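Side-chain contacts in transcriptional regulator, TetR family (Legionella pneumophila subsp. pneumophila str. Philadelphia 1, PDB 3ON4), which probably binds DNA through an N-terminal helix-turn-helix and regulates transcription as a TetR-family dimer: residues A[167-172]-A[176-181]; A[86-91]-A[184-189]; A[31-36]-A[55-60]; A[75-80]-A[135-140]. All coordinates share one frame; numbering follows the deposited sequence.

Contact 1: A[167-172]-A[176-181]; sequences LLLARL and ETFLEG
Segments 167-172 and 176-181 run nearly antiparallel, their short axes 157° apart and 8.4 Å from each other at closest approach, with Ala-170 and Phe-178 nearest across the gap at 5.3 Å between CA atoms. This is a helical hairpin: the end of helix 149-173 turns through a short loop into helix 177-189, the last helix of the all-helical C-terminal domain. The small side chain of Ala-170 allows the close approach, and its CB lies between Phe-178 and Leu-179, 3.9 Å from Phe-178 CB and 3.6 Å from Leu-179 CG. On the Phe-178 side, Leu-169 sits over one face of the ring: its CB stands 3.8 Å from the ring centroid, a CH-pi contact only 15° off the normal, and its CD1 continues toward the CE1 rim. With Phe-178 CG beside its own backbone N (chi1 -72°), the ring lies alongside helix 149-173 with that face against Leu-169. The ring also packs on Ser-161 of the second subunit, so the hairpin forms part of the dimer interface, where Gly-181 O accepts a hydrogen bond from Gln-158 of that subunit. On the other flank of Ala-170 from the ring, Leu-167 and Leu-179 also touch helix 84-98, through Ile-95 and Leu-96 respectively. No hydrogen bond links the two segments; the contact is entirely apolar and buried. The two leucines cross at about a right angle, and Leu-167 CD2 meets Leu-179 CD2 at 3.7 Å.

Contact 2: A[86-91]-A[184-189]; sequences EKIQKF and HFIDQT
Two kinds of contact join Ile-88 and Gln-89 to Ile-186 and Asp-187. The apolar one is buried: Ile-88 CG2 rests 3.7 Å from Ile-186 CG2 and also reaches Ile-186 CD1, so one methyl touches both branches of the opposing isoleucine. On both isoleucines CG2 is the branch opposite the backbone N, and these are the methyls that face each other, while the rest of Ile-88 turns off toward Leu-138 and Val-141 of helix 121-144. The polar contact lies on the more exposed side. The extended Gln-89 chain donates from NE2 to Asp-187 OD1 at 2.7 Å, with an N-H...O angle of 158°. The oxygen lies in the plane of the amide, yet the amide reaches it from above the carboxylate plane, the two groups being turned 80° apart. Arg-183 NE forms a salt bridge to the same OD1, which probably favours the charged carboxylate and helps hold it in place. Lys-85 NZ adds a further link between the helices by bonding Asp-187 O. Segments 86-91 and 184-189 have axes 10.3 Å apart at closest approach and 177° apart in direction, so helices 84-98 and 177-189 form an antiparallel pair in the helical bundle of a TetR-type C-terminal domain.

Contact 3: A[31-36]-A[55-60]; sequences FSFKDI and EDLGVA
Leu-57 reaches out from helix 54-77 and places a single methyl, CD2, among three side chains of segment 31-36. Ile-36 meets it tip to tip, CD1 to Leu-57 CD2 at 3.6 Å. Phe-33 and Leu-57 lie alongside with their chains running in opposite senses, and Phe-33 CE1 comes to 3.7 Å from Leu-57 CD2. Phe-31 offers its ring edge, with CE2 4.0 Å from Leu-57 CD2 and the methyl near the ring plane. Leu-57 extends this far because CG is anti to its backbone N (chi1 175°), carrying both methyls away from its helix.

Further out, a capping box sets the start of helix 33-40: Asp-35 N donates to Ser-32 OG at 3.2 Å, and Ser-32 N returns a bond to Asp-35 OD2 at 3.0 Å. This reciprocal pair holds the first turn of the helix, on which Phe-33 and Ile-36 sit, and probably steadies Phe-31 just before it. Lys-54 grips Phe-31 twice, through a cation-pi contact with the ring and a hydrogen bond to the carbonyl oxygen. Ala-19 of helix 11-26 packs against both Ile-36 and Leu-57, while Ile-47 of helix 44-50 lies against Phe-33 and Ile-36. Helix 33-40 is the first helix of the predicted helix-turn-helix, and this buried cluster ties it to helix 54-77 within the compact helical DNA-binding domain of TetR-family regulators.

Contact 4: A[75-80]-A[135-140]; sequences DISNNS and IEWLKG
Ile-76 and Ser-77, in the last turn of helix 54-77, meet one side chain of helix 121-144, the indole of Trp-137. The contact is a helix-to-helix junction near the surface, where the long helix that leaves the DNA-binding domain ends against the bundle of the C-terminal domain. Ile-76 comes first, crossing the tryptophan at about a right angle. Its CG2 meets the edge of the six-membered ring, 3.9 Å from Trp-137 CZ2, while Lys-87 and Lys-90 of helix 84-98 also pack on this isoleucine. Ser-77 follows and supplies the polar half of the contact. With OG between the backbone N and the carbonyl carbon (chi1 51°), its hydroxyl hydrogen-bonds to Leu-73 O one helical turn back while facing the indole N-H, and Ser-77 CB is 3.4 Å from Trp-137 NE1. Ser-77 OG is the main acceptor for that N-H, with Leu-73 O a weak second one. On the other side of the junction, Trp-137 CG is anti to its backbone N (chi1 -173°), which sends the indole out from helix 121-144 with its edge leading. Trp-137 NE1 donates to Ser-77 OG at 3.1 Å with an N-H...O angle of 155°, the oxygen tilted 17° from the ring plane.

How the contacts relate
Contact 3 closes first along the chain and lies in the DNA-binding domain; its centre is about 35 Å from that of contact 2 and 31 Å from that of contact 4, across the centre of the chain from both. Helix 54-77 runs between contacts 3 and 4, serving contact 3 near its start and contact 4 at its end. Contacts 2 and 4 alternate along the sequence, have centres about 13 Å apart and touch, with Trp-137 packed against Lys-87 and Phe-91. Contact 1 is nested inside the loop closed by contact 2 and shares helix 177-189 with it. Both reach the second subunit, so this last helix connects the C-terminal bundle with the dimer interface.

Contact 1: A[167-172]-A[176-181]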
loop_
_atom_site.group_PDB
_atom_site.type_symbol
_atom_site.label_atom_id
_atom_site.label_comp_id
_atom_site.label_asym_id
_atom_site.label_seq_id
_atom_site.Cartn_x
_atom_site.Cartn_y
_atom_site.Cartn_z
ATOM N N LEU A 167 7.300 2.410 2.231
ATOM C CA LEU A 167 6.870 3.785 1.884
ATOM C C LEU A 167 5.517 4.087 2.475
ATOM O O LEU A 167 5.296 5.157 2.998
ATOM C CB LEU A 167 6.820 3.997 0.363
ATOM C CG LEU A 167 8.130 4.139 -0.377
ATOM C CD1 LEU A 167 7.915 4.151 -1.903
ATOM C CD2 LEU A 167 8.839 5.427 0.081
ATOM N N LEU A 168 4.610 3.124 2.402
ATOM C CA LEU A 168 3.250 3.282 2.908
ATOM C C LEU A 168 3.258 3.676 4.383
ATOM O O LEU A 168 2.561 4.612 4.809
ATOM C CB LEU A 168 2.510 1.955 2.727
ATOM C CG LEU A 168 1.012 1.900 2.908
ATOM C CD1 LEU A 168 0.273 2.678 1.779
ATOM C CD2 LEU A 168 0.566 0.418 2.902
ATOM N N LEU A 169 4.077 2.978 5.172
ATOM C CA LEU A 169 4.103 3.206 6.598
ATOM C C LEU A 169 5.014 4.381 6.984
ATOM O O LEU A 169 4.694 5.096 7.937
ATOM C CB LEU A 169 4.501 1.924 7.351
ATOM C CG LEU A 169 3.553 0.758 7.071
ATOM C CD1 LEU A 169 3.987 -0.479 7.816
ATOM C CD2 LEU A 169 2.121 1.145 7.438
ATOM N N ALA A 170 6.146 4.564 6.293
ATOM C CA ALA A 170 7.054 5.671 6.629
ATOM C C ALA A 170 6.354 7.009 6.555
ATOM O O ALA A 170 6.571 7.871 7.396
ATOM C CB ALA A 170 8.316 5.687 5.731
ATOM N N ARG A 171 5.495 7.184 5.553
ATOM C CA ARG A 171 4.951 8.508 5.289
ATOM C C ARG A 171 3.825 8.882 6.247
ATOM O O ARG A 171 3.410 10.013 6.278
ATOM C CB ARG A 171 4.542 8.655 3.817
ATOM C CG ARG A 171 3.454 7.769 3.369
ATOM C CD ARG A 171 3.306 7.871 1.829
ATOM N NE ARG A 171 2.705 9.131 1.391
ATOM C CZ ARG A 171 1.399 9.397 1.307
ATOM N NH1 ARG A 171 0.469 8.501 1.657
ATOM N NH2 ARG A 171 1.017 10.583 0.885
ATOM N N LEU A 172 3.335 7.938 7.040
ATOM C CA LEU A 172 2.371 8.276 8.072
ATOM C C LEU A 172 2.961 9.069 9.232
ATOM O O LEU A 172 2.301 9.982 9.769
ATOM C CB LEU A 172 1.770 7.014 8.670
ATOM C CG LEU A 172 1.184 5.982 7.716
ATOM C CD1 LEU A 172 0.435 4.962 8.556
ATOM C CD2 LEU A 172 0.281 6.615 6.665
ATOM N N GLU A 176 11.574 7.432 9.355
ATOM C CA GLU A 176 12.557 6.956 8.388
ATOM C C GLU A 176 12.966 5.505 8.617
ATOM O O GLU A 176 13.517 4.878 7.715
ATOM C CB GLU A 176 13.836 7.803 8.455
ATOM C CG GLU A 176 13.670 9.244 8.087
ATOM C CD GLU A 176 14.923 10.066 8.372
ATOM O OE1 GLU A 176 14.799 11.169 8.949
ATOM O OE2 GLU A 176 16.030 9.605 8.015
ATOM N N THR A 177 12.757 4.975 9.824
ATOM C CA THR A 177 13.254 3.635 10.113
ATOM C C THR A 177 12.552 2.585 9.242
ATOM O O THR A 177 13.140 1.548 8.961
ATOM C CB THR A 177 13.198 3.276 11.628
ATOM O OG1 THR A 177 11.860 3.352 12.108
ATOM C CG2 THR A 177 14.059 4.251 12.453
ATOM N N PHE A 178 11.319 2.857 8.801
ATOM C CA PHE A 178 10.641 1.943 7.871
ATOM C C PHE A 178 11.418 1.840 6.538
ATOM O O PHE A 178 11.495 0.761 5.927
ATOM C CB PHE A 178 9.194 2.368 7.602
ATOM C CG PHE A 178 8.252 2.146 8.760
ATOM C CD1 PHE A 178 7.679 0.903 8.976
ATOM C CD2 PHE A 178 7.910 3.196 9.616
ATOM C CE1 PHE A 178 6.806 0.697 10.022
ATOM C CE2 PHE A 178 7.024 3.005 10.658
ATOM C CZ PHE A 178 6.467 1.748 10.865
ATOM N N LEU A 179 11.992 2.955 6.104
ATOM C CA LEU A 179 12.754 3.007 4.861
ATOM C C LEU A 179 14.157 2.431 5.068
ATOM O O LEU A 179 14.712 1.803 4.172
ATOM C CB LEU A 179 12.841 4.443 4.353
ATOM C CG LEU A 179 11.484 5.119 4.119
ATOM C CD1 LEU A 179 11.648 6.558 3.694
ATOM C CD2 LEU A 179 10.685 4.355 3.100
ATOM N N GLU A 180 14.716 2.653 6.249
ATOM C CA GLU A 180 16.024 2.068 6.592
ATOM C C GLU A 180 15.935 0.548 6.547
ATOM O O GLU A 180 16.861 -0.109 6.122
ATOM C CB GLU A 180 16.496 2.550 7.961
ATOM C CG GLU A 180 16.866 4.032 7.991
ATOM C CD GLU A 180 17.200 4.525 9.394
ATOM O OE1 GLU A 180 17.104 3.729 10.345
ATOM O OE2 GLU A 180 17.561 5.712 9.544
ATOM N N GLY A 181 14.799 0.013 6.976
ATOM C CA GLY A 181 14.520 -1.420 6.937
ATOM C C GLY A 181 14.563 -2.027 5.550
ATOM O O GLY A 181 15.004 -3.170 5.381
#

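Contact 2: A[86-91]-A[184-189]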
loop_
_atom_site.group_PDB
_atom_site.type_symbol
_atom_site.label_atom_id
_atom_site.label_comp_id
_atom_site.label_asym_id
_atom_site.label_seq_id
_atom_site.Cartn_x
_atom_site.Cartn_y
_atom_site.Cartn_z
ATOM N N GLU A 86 24.706 -2.552 -6.018
ATOM C CA GLU A 86 24.660 -1.092 -6.096
ATOM C C GLU A 86 23.499 -0.626 -6.983
ATOM O O GLU A 86 22.904 0.409 -6.715
ATOM C CB GLU A 86 25.994 -0.537 -6.604
ATOM C CG GLU A 86 27.147 -0.576 -5.571
ATOM C CD GLU A 86 28.505 -0.215 -6.154
ATOM O OE1 GLU A 86 28.793 -0.525 -7.332
ATOM O OE2 GLU A 86 29.324 0.359 -5.413
ATOM N N LYS A 87 23.179 -1.385 -8.028
ATOM C CA LYS A 87 22.041 -1.036 -8.910
ATOM C C LYS A 87 20.699 -1.087 -8.149
ATOM O O LYS A 87 19.834 -0.211 -8.304
ATOM C CB LYS A 87 22.010 -1.946 -10.143
ATOM C CG LYS A 87 23.178 -1.719 -11.111
ATOM C CD LYS A 87 23.155 -2.698 -12.276
ATOM C CE LYS A 87 24.329 -2.447 -13.214
ATOM N NZ LYS A 87 24.603 -3.591 -14.126
ATOM N N ILE A 88 20.544 -2.113 -7.315
ATOM C CA ILE A 88 19.368 -2.237 -6.470
ATOM C C ILE A 88 19.351 -1.090 -5.459
ATOM O O ILE A 88 18.311 -0.485 -5.241
ATOM C CB ILE A 88 19.320 -3.585 -5.699
ATOM C CG1 ILE A 88 19.335 -4.814 -6.650
ATOM C CG2 ILE A 88 18.101 -3.596 -4.770
ATOM C CD1 ILE A 88 18.360 -4.711 -7.799
ATOM N N GLN A 89 20.492 -0.787 -4.835
ATOM C CA GLN A 89 20.554 0.342 -3.883
ATOM C C GLN A 89 20.161 1.668 -4.556
ATOM O O GLN A 89 19.407 2.482 -3.992
ATOM C CB GLN A 89 21.956 0.445 -3.231
ATOM C CG GLN A 89 22.305 -0.736 -2.297
ATOM C CD GLN A 89 23.773 -0.776 -1.868
ATOM O OE1 GLN A 89 24.672 -0.344 -2.601
ATOM N NE2 GLN A 89 24.023 -1.330 -0.685
ATOM N N LYS A 90 20.645 1.885 -5.775
ATOM C CA LYS A 90 20.344 3.126 -6.496
ATOM C C LYS A 90 18.897 3.170 -6.978
ATOM O O LYS A 90 18.296 4.248 -7.054
ATOM C CB LYS A 90 21.304 3.333 -7.680
ATOM C CG LYS A 90 22.743 3.568 -7.295
ATOM C CD LYS A 90 23.000 4.893 -6.558
ATOM C CE LYS A 90 24.486 5.007 -6.201
ATOM N NZ LYS A 90 24.867 6.201 -5.365
ATOM N N PHE A 91 18.338 2.004 -7.298
ATOM C CA PHE A 91 16.910 1.892 -7.589
ATOM C C PHE A 91 16.098 2.416 -6.410
ATOM O O PHE A 91 15.197 3.240 -6.594
ATOM C CB PHE A 91 16.539 0.442 -7.917
ATOM C CG PHE A 91 15.116 0.092 -7.625
ATOM C CD1 PHE A 91 14.114 0.370 -8.541
ATOM C CD2 PHE A 91 14.780 -0.538 -6.439
ATOM C CE1 PHE A 91 12.804 0.033 -8.265
ATOM C CE2 PHE A 91 13.474 -0.880 -6.168
ATOM C CZ PHE A 91 12.494 -0.599 -7.062
ATOM N N HIS A 184 18.256 -2.066 4.747
ATOM C CA HIS A 184 18.852 -3.168 5.507
ATOM C C HIS A 184 18.579 -4.519 4.842
ATOM O O HIS A 184 19.468 -5.342 4.738
ATOM C CB HIS A 184 18.311 -3.236 6.946
ATOM C CG HIS A 184 18.786 -2.131 7.843
ATOM N ND1 HIS A 184 20.086 -1.667 7.837
ATOM C CD2 HIS A 184 18.140 -1.421 8.801
ATOM C CE1 HIS A 184 20.215 -0.706 8.739
ATOM N NE2 HIS A 184 19.049 -0.539 9.338
ATOM N N PHE A 185 17.340 -4.753 4.406
ATOM C CA PHE A 185 17.010 -6.010 3.734
ATOM C C PHE A 185 17.869 -6.202 2.478
ATOM O O PHE A 185 18.403 -7.291 2.227
ATOM C CB PHE A 185 15.527 -6.067 3.362
ATOM C CG PHE A 185 15.156 -7.258 2.502
ATOM C CD1 PHE A 185 14.860 -8.477 3.078
ATOM C CD2 PHE A 185 15.081 -7.143 1.121
ATOM C CE1 PHE A 185 14.520 -9.580 2.294
ATOM C CE2 PHE A 185 14.715 -8.225 0.336
ATOM C CZ PHE A 185 14.441 -9.450 0.926
ATOM N N ILE A 186 18.002 -5.140 1.703
ATOM C CA ILE A 186 18.790 -5.175 0.463
ATOM C C ILE A 186 20.253 -5.532 0.794
ATOM O O ILE A 186 20.830 -6.480 0.228
ATOM C CB ILE A 186 18.690 -3.819 -0.301
ATOM C CG1 ILE A 186 17.275 -3.584 -0.830
ATOM C CG2 ILE A 186 19.687 -3.758 -1.452
ATOM C CD1 ILE A 186 16.981 -2.121 -1.311
ATOM N N ASP A 187 20.818 -4.782 1.738
ATOM C CA ASP A 187 22.214 -4.906 2.114
ATOM C C ASP A 187 22.524 -6.265 2.709
ATOM O O ASP A 187 23.621 -6.778 2.521
ATOM C CB ASP A 187 22.595 -3.827 3.137
ATOM C CG ASP A 187 22.576 -2.425 2.559
ATOM O OD1 ASP A 187 22.454 -2.289 1.312
ATOM O OD2 ASP A 187 22.700 -1.457 3.360
ATOM N N GLN A 188 21.585 -6.830 3.466
ATOM C CA GLN A 188 21.837 -8.113 4.129
ATOM C C GLN A 188 21.538 -9.321 3.231
ATOM O O GLN A 188 22.111 -10.394 3.434
ATOM C CB GLN A 188 21.083 -8.215 5.462
ATOM C CG GLN A 188 21.486 -7.147 6.510
ATOM C CD GLN A 188 22.965 -7.184 6.880
ATOM O OE1 GLN A 188 23.479 -8.209 7.334
ATOM N NE2 GLN A 188 23.657 -6.060 6.691
ATOM N N THR A 189 20.680 -9.138 2.230
ATOM C CA THR A 189 20.207 -10.258 1.408
ATOM C C THR A 189 20.986 -10.422 0.105
ATOM O O THR A 189 21.238 -11.554 -0.307
ATOM C CB THR A 189 18.690 -10.149 1.089
ATOM O OG1 THR A 189 17.967 -9.926 2.305
ATOM C CG2 THR A 189 18.165 -11.443 0.428
#

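Contact 3: A[31-36]-A[55-60]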
loop_
_atom_site.group_PDB
_atom_site.type_symbol
_atom_site.label_atom_id
_atom_site.label_comp_id
_atom_site.label_asym_id
_atom_site.label_seq_id
_atom_site.Cartn_x
_atom_site.Cartn_y
_atom_site.Cartn_z
ATOM N N PHE A 31 -8.888 13.295 -5.727
ATOM C CA PHE A 31 -8.671 14.566 -6.404
ATOM C C PHE A 31 -9.678 14.680 -7.533
ATOM O O PHE A 31 -10.265 13.682 -7.958
ATOM C CB PHE A 31 -7.255 14.683 -6.955
ATOM C CG PHE A 31 -7.097 14.060 -8.315
ATOM C CD1 PHE A 31 -6.955 12.694 -8.451
ATOM C CD2 PHE A 31 -7.143 14.847 -9.462
ATOM C CE1 PHE A 31 -6.850 12.099 -9.712
ATOM C CE2 PHE A 31 -7.059 14.260 -10.738
ATOM C CZ PHE A 31 -6.895 12.891 -10.856
ATOM N N SER A 32 -9.861 15.895 -8.020
ATOM C CA SER A 32 -10.792 16.177 -9.106
ATOM C C SER A 32 -10.131 17.100 -10.129
ATOM O O SER A 32 -9.137 17.737 -9.842
ATOM C CB SER A 32 -12.046 16.856 -8.555
ATOM O OG SER A 32 -11.760 18.194 -8.178
ATOM N N PHE A 33 -10.714 17.198 -11.307
ATOM C CA PHE A 33 -10.252 18.187 -12.297
ATOM C C PHE A 33 -10.262 19.607 -11.735
ATOM O O PHE A 33 -9.380 20.413 -12.037
ATOM C CB PHE A 33 -11.142 18.135 -13.525
ATOM C CG PHE A 33 -10.796 17.024 -14.479
ATOM C CD1 PHE A 33 -10.016 15.934 -14.082
ATOM C CD2 PHE A 33 -11.260 17.070 -15.786
ATOM C CE1 PHE A 33 -9.716 14.916 -14.972
ATOM C CE2 PHE A 33 -10.948 16.052 -16.679
ATOM C CZ PHE A 33 -10.183 14.973 -16.267
ATOM N N LYS A 34 -11.265 19.914 -10.920
ATOM C CA LYS A 34 -11.341 21.239 -10.286
ATOM C C LYS A 34 -10.119 21.518 -9.392
ATOM O O LYS A 34 -9.622 22.633 -9.364
ATOM C CB LYS A 34 -12.615 21.349 -9.454
ATOM C CG LYS A 34 -12.775 22.669 -8.747
ATOM C CD LYS A 34 -12.895 23.830 -9.723
ATOM C CE LYS A 34 -13.436 25.075 -9.034
ATOM N NZ LYS A 34 -13.560 26.151 -10.024
ATOM N N ASP A 35 -9.658 20.514 -8.658
ATOM C CA ASP A 35 -8.432 20.667 -7.873
ATOM C C ASP A 35 -7.248 21.093 -8.748
ATOM O O ASP A 35 -6.411 21.922 -8.328
ATOM C CB ASP A 35 -8.063 19.378 -7.147
ATOM C CG ASP A 35 -9.029 19.026 -6.038
ATOM O OD1 ASP A 35 -9.554 19.948 -5.381
ATOM O OD2 ASP A 35 -9.247 17.811 -5.824
ATOM N N ILE A 36 -7.143 20.492 -9.933
ATOM C CA ILE A 36 -6.027 20.780 -10.846
ATOM C C ILE A 36 -6.154 22.200 -11.381
ATOM O O ILE A 36 -5.181 22.951 -11.391
ATOM C CB ILE A 36 -5.973 19.806 -12.046
ATOM C CG1 ILE A 36 -5.706 18.382 -11.564
ATOM C CG2 ILE A 36 -4.906 20.233 -13.044
ATOM C CD1 ILE A 36 -5.678 17.377 -12.692
ATOM N N GLU A 55 -10.784 9.134 -16.291
ATOM C CA GLU A 55 -10.102 7.906 -16.712
ATOM C C GLU A 55 -8.968 8.173 -17.697
ATOM O O GLU A 55 -7.875 7.597 -17.560
ATOM C CB GLU A 55 -11.100 6.916 -17.331
ATOM C CG GLU A 55 -10.506 5.652 -17.960
ATOM C CD GLU A 55 -11.572 4.686 -18.500
ATOM O OE1 GLU A 55 -12.792 4.854 -18.227
ATOM O OE2 GLU A 55 -11.184 3.738 -19.201
ATOM N N ASP A 56 -9.234 9.020 -18.686
ATOM C CA ASP A 56 -8.221 9.382 -19.675
ATOM C C ASP A 56 -6.969 9.972 -19.036
ATOM O O ASP A 56 -5.850 9.679 -19.466
ATOM C CB ASP A 56 -8.783 10.364 -20.697
ATOM C CG ASP A 56 -9.878 9.750 -21.556
ATOM O OD1 ASP A 56 -9.665 8.673 -22.115
ATOM O OD2 ASP A 56 -10.947 10.362 -21.677
ATOM N N LEU A 57 -7.171 10.804 -18.011
ATOM C CA LEU A 57 -6.053 11.419 -17.307
ATOM C C LEU A 57 -5.329 10.347 -16.502
ATOM O O LEU A 57 -4.092 10.285 -16.539
ATOM C CB LEU A 57 -6.518 12.565 -16.410
ATOM C CG LEU A 57 -5.461 13.220 -15.519
ATOM C CD1 LEU A 57 -4.316 13.774 -16.377
ATOM C CD2 LEU A 57 -6.099 14.340 -14.667
ATOM N N GLY A 58 -6.074 9.496 -15.794
ATOM C CA GLY A 58 -5.457 8.419 -15.033
ATOM C C GLY A 58 -4.524 7.552 -15.893
ATOM O O GLY A 58 -3.388 7.280 -15.515
ATOM N N VAL A 59 -5.008 7.109 -17.046
ATOM C CA VAL A 59 -4.225 6.283 -17.970
ATOM C C VAL A 59 -2.949 7.008 -18.403
ATOM O O VAL A 59 -1.847 6.440 -18.400
ATOM C CB VAL A 59 -5.072 5.902 -19.205
ATOM C CG1 VAL A 59 -4.205 5.367 -20.366
ATOM C CG2 VAL A 59 -6.150 4.890 -18.818
ATOM N N ALA A 60 -3.112 8.264 -18.782
ATOM C CA ALA A 60 -2.008 9.068 -19.276
ATOM C C ALA A 60 -0.950 9.354 -18.174
ATOM O O ALA A 60 0.253 9.299 -18.440
ATOM C CB ALA A 60 -2.547 10.392 -19.907
#

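Contact 4: A[75-80]-A[135-140]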
loop_
_atom_site.group_PDB
_atom_site.type_symbol
_atom_site.label_atom_id
_atom_site.label_comp_id
_atom_site.label_asym_id
_atom_site.label_seq_id
_atom_site.Cartn_x
_atom_site.Cartn_y
_atom_site.Cartn_z
ATOM N N ASP A 75 19.166 3.898 -17.024
ATOM C CA ASP A 75 20.421 4.606 -16.744
ATOM C C ASP A 75 21.234 3.957 -15.638
ATOM O O ASP A 75 22.457 4.030 -15.661
ATOM C CB ASP A 75 20.157 6.078 -16.407
ATOM C CG ASP A 75 19.881 6.918 -17.648
ATOM O OD1 ASP A 75 20.454 6.614 -18.716
ATOM O OD2 ASP A 75 19.100 7.891 -17.553
ATOM N N ILE A 76 20.544 3.341 -14.669
ATOM C CA ILE A 76 21.209 2.601 -13.600
ATOM C C ILE A 76 21.782 1.293 -14.126
ATOM O O ILE A 76 22.954 0.998 -13.876
ATOM C CB ILE A 76 20.255 2.312 -12.412
ATOM C CG1 ILE A 76 19.866 3.627 -11.714
ATOM C CG2 ILE A 76 20.892 1.337 -11.429
ATOM C CD1 ILE A 76 18.660 3.518 -10.793
ATOM N N SER A 77 20.979 0.508 -14.850
ATOM C CA SER A 77 21.449 -0.818 -15.290
ATOM C C SER A 77 22.489 -0.730 -16.395
ATOM O O SER A 77 23.333 -1.630 -16.535
ATOM C CB SER A 77 20.301 -1.756 -15.688
ATOM O OG SER A 77 19.415 -1.164 -16.606
ATOM N N ASN A 78 22.495 0.368 -17.142
ATOM C CA ASN A 78 23.543 0.548 -18.140
ATOM C C ASN A 78 24.820 1.215 -17.625
ATOM O O ASN A 78 25.784 1.382 -18.379
ATOM C CB ASN A 78 22.975 1.234 -19.376
ATOM C CG ASN A 78 22.034 0.314 -20.145
ATOM O OD1 ASN A 78 22.376 -0.838 -20.448
ATOM N ND2 ASN A 78 20.857 0.798 -20.443
ATOM N N ASN A 79 24.843 1.545 -16.334
ATOM C CA ASN A 79 26.042 2.045 -15.684
ATOM C C ASN A 79 26.960 0.865 -15.360
ATOM O O ASN A 79 26.701 0.086 -14.440
ATOM C CB ASN A 79 25.675 2.822 -14.420
ATOM C CG ASN A 79 26.863 3.523 -13.791
ATOM O OD1 ASN A 79 28.009 3.160 -14.015
ATOM N ND2 ASN A 79 26.580 4.531 -12.983
ATOM N N SER A 80 28.040 0.740 -16.119
ATOM C CA SER A 80 28.948 -0.406 -15.994
ATOM C C SER A 80 29.837 -0.389 -14.737
ATOM O O SER A 80 30.458 -1.405 -14.409
ATOM C CB SER A 80 29.824 -0.518 -17.244
ATOM O OG SER A 80 30.660 0.614 -17.381
ATOM N N ILE A 135 9.489 -5.265 -11.698
ATOM C CA ILE A 135 9.830 -6.637 -11.337
ATOM C C ILE A 135 10.788 -7.265 -12.357
ATOM O O ILE A 135 11.823 -7.842 -11.976
ATOM C CB ILE A 135 8.545 -7.464 -11.145
ATOM C CG1 ILE A 135 7.804 -6.940 -9.898
ATOM C CG2 ILE A 135 8.843 -8.971 -11.097
ATOM C CD1 ILE A 135 6.398 -7.393 -9.806
ATOM N N GLU A 136 10.489 -7.096 -13.650
ATOM C CA GLU A 136 11.388 -7.564 -14.711
ATOM C C GLU A 136 12.775 -6.910 -14.605
ATOM O O GLU A 136 13.784 -7.601 -14.724
ATOM C CB GLU A 136 10.774 -7.318 -16.100
ATOM C CG GLU A 136 11.618 -7.823 -17.291
ATOM C CD GLU A 136 11.991 -9.294 -17.180
ATOM O OE1 GLU A 136 11.133 -10.106 -16.742
ATOM O OE2 GLU A 136 13.151 -9.630 -17.503
ATOM N N TRP A 137 12.830 -5.600 -14.364
ATOM C CA TRP A 137 14.129 -4.914 -14.207
ATOM C C TRP A 137 14.934 -5.480 -13.028
ATOM O O TRP A 137 16.112 -5.842 -13.166
ATOM C CB TRP A 137 13.912 -3.429 -13.986
ATOM C CG TRP A 137 15.182 -2.680 -13.979
ATOM C CD1 TRP A 137 15.882 -2.224 -15.065
ATOM C CD2 TRP A 137 15.933 -2.303 -12.826
ATOM N NE1 TRP A 137 17.026 -1.589 -14.654
ATOM C CE2 TRP A 137 17.085 -1.628 -13.284
ATOM C CE3 TRP A 137 15.765 -2.505 -11.448
ATOM C CZ2 TRP A 137 18.041 -1.121 -12.416
ATOM C CZ3 TRP A 137 16.717 -2.001 -10.582
ATOM C CH2 TRP A 137 17.842 -1.305 -11.069
ATOM N N LEU A 138 14.285 -5.582 -11.879
ATOM C CA LEU A 138 14.898 -6.177 -10.670
ATOM C C LEU A 138 15.397 -7.622 -10.870
ATOM O O LEU A 138 16.536 -7.962 -10.498
ATOM C CB LEU A 138 13.898 -6.116 -9.491
ATOM C CG LEU A 138 13.638 -4.769 -8.820
ATOM C CD1 LEU A 138 12.512 -4.848 -7.781
ATOM C CD2 LEU A 138 14.946 -4.277 -8.176
ATOM N N LYS A 139 14.545 -8.473 -11.455
ATOM C CA LYS A 139 14.891 -9.861 -11.786
ATOM C C LYS A 139 16.116 -9.930 -12.684
ATOM O O LYS A 139 17.042 -10.722 -12.445
ATOM C CB LYS A 139 13.724 -10.553 -12.495
ATOM C CG LYS A 139 14.009 -11.981 -13.001
ATOM C CD LYS A 139 12.899 -12.360 -13.981
ATOM C CE LYS A 139 13.088 -13.707 -14.582
ATOM N NZ LYS A 139 12.598 -13.729 -15.998
ATOM N N GLY A 140 16.124 -9.100 -13.721
ATOM C CA GLY A 140 17.275 -9.049 -14.648
ATOM C C GLY A 140 18.594 -8.655 -13.989
ATOM O O GLY A 140 19.638 -9.267 -14.259
#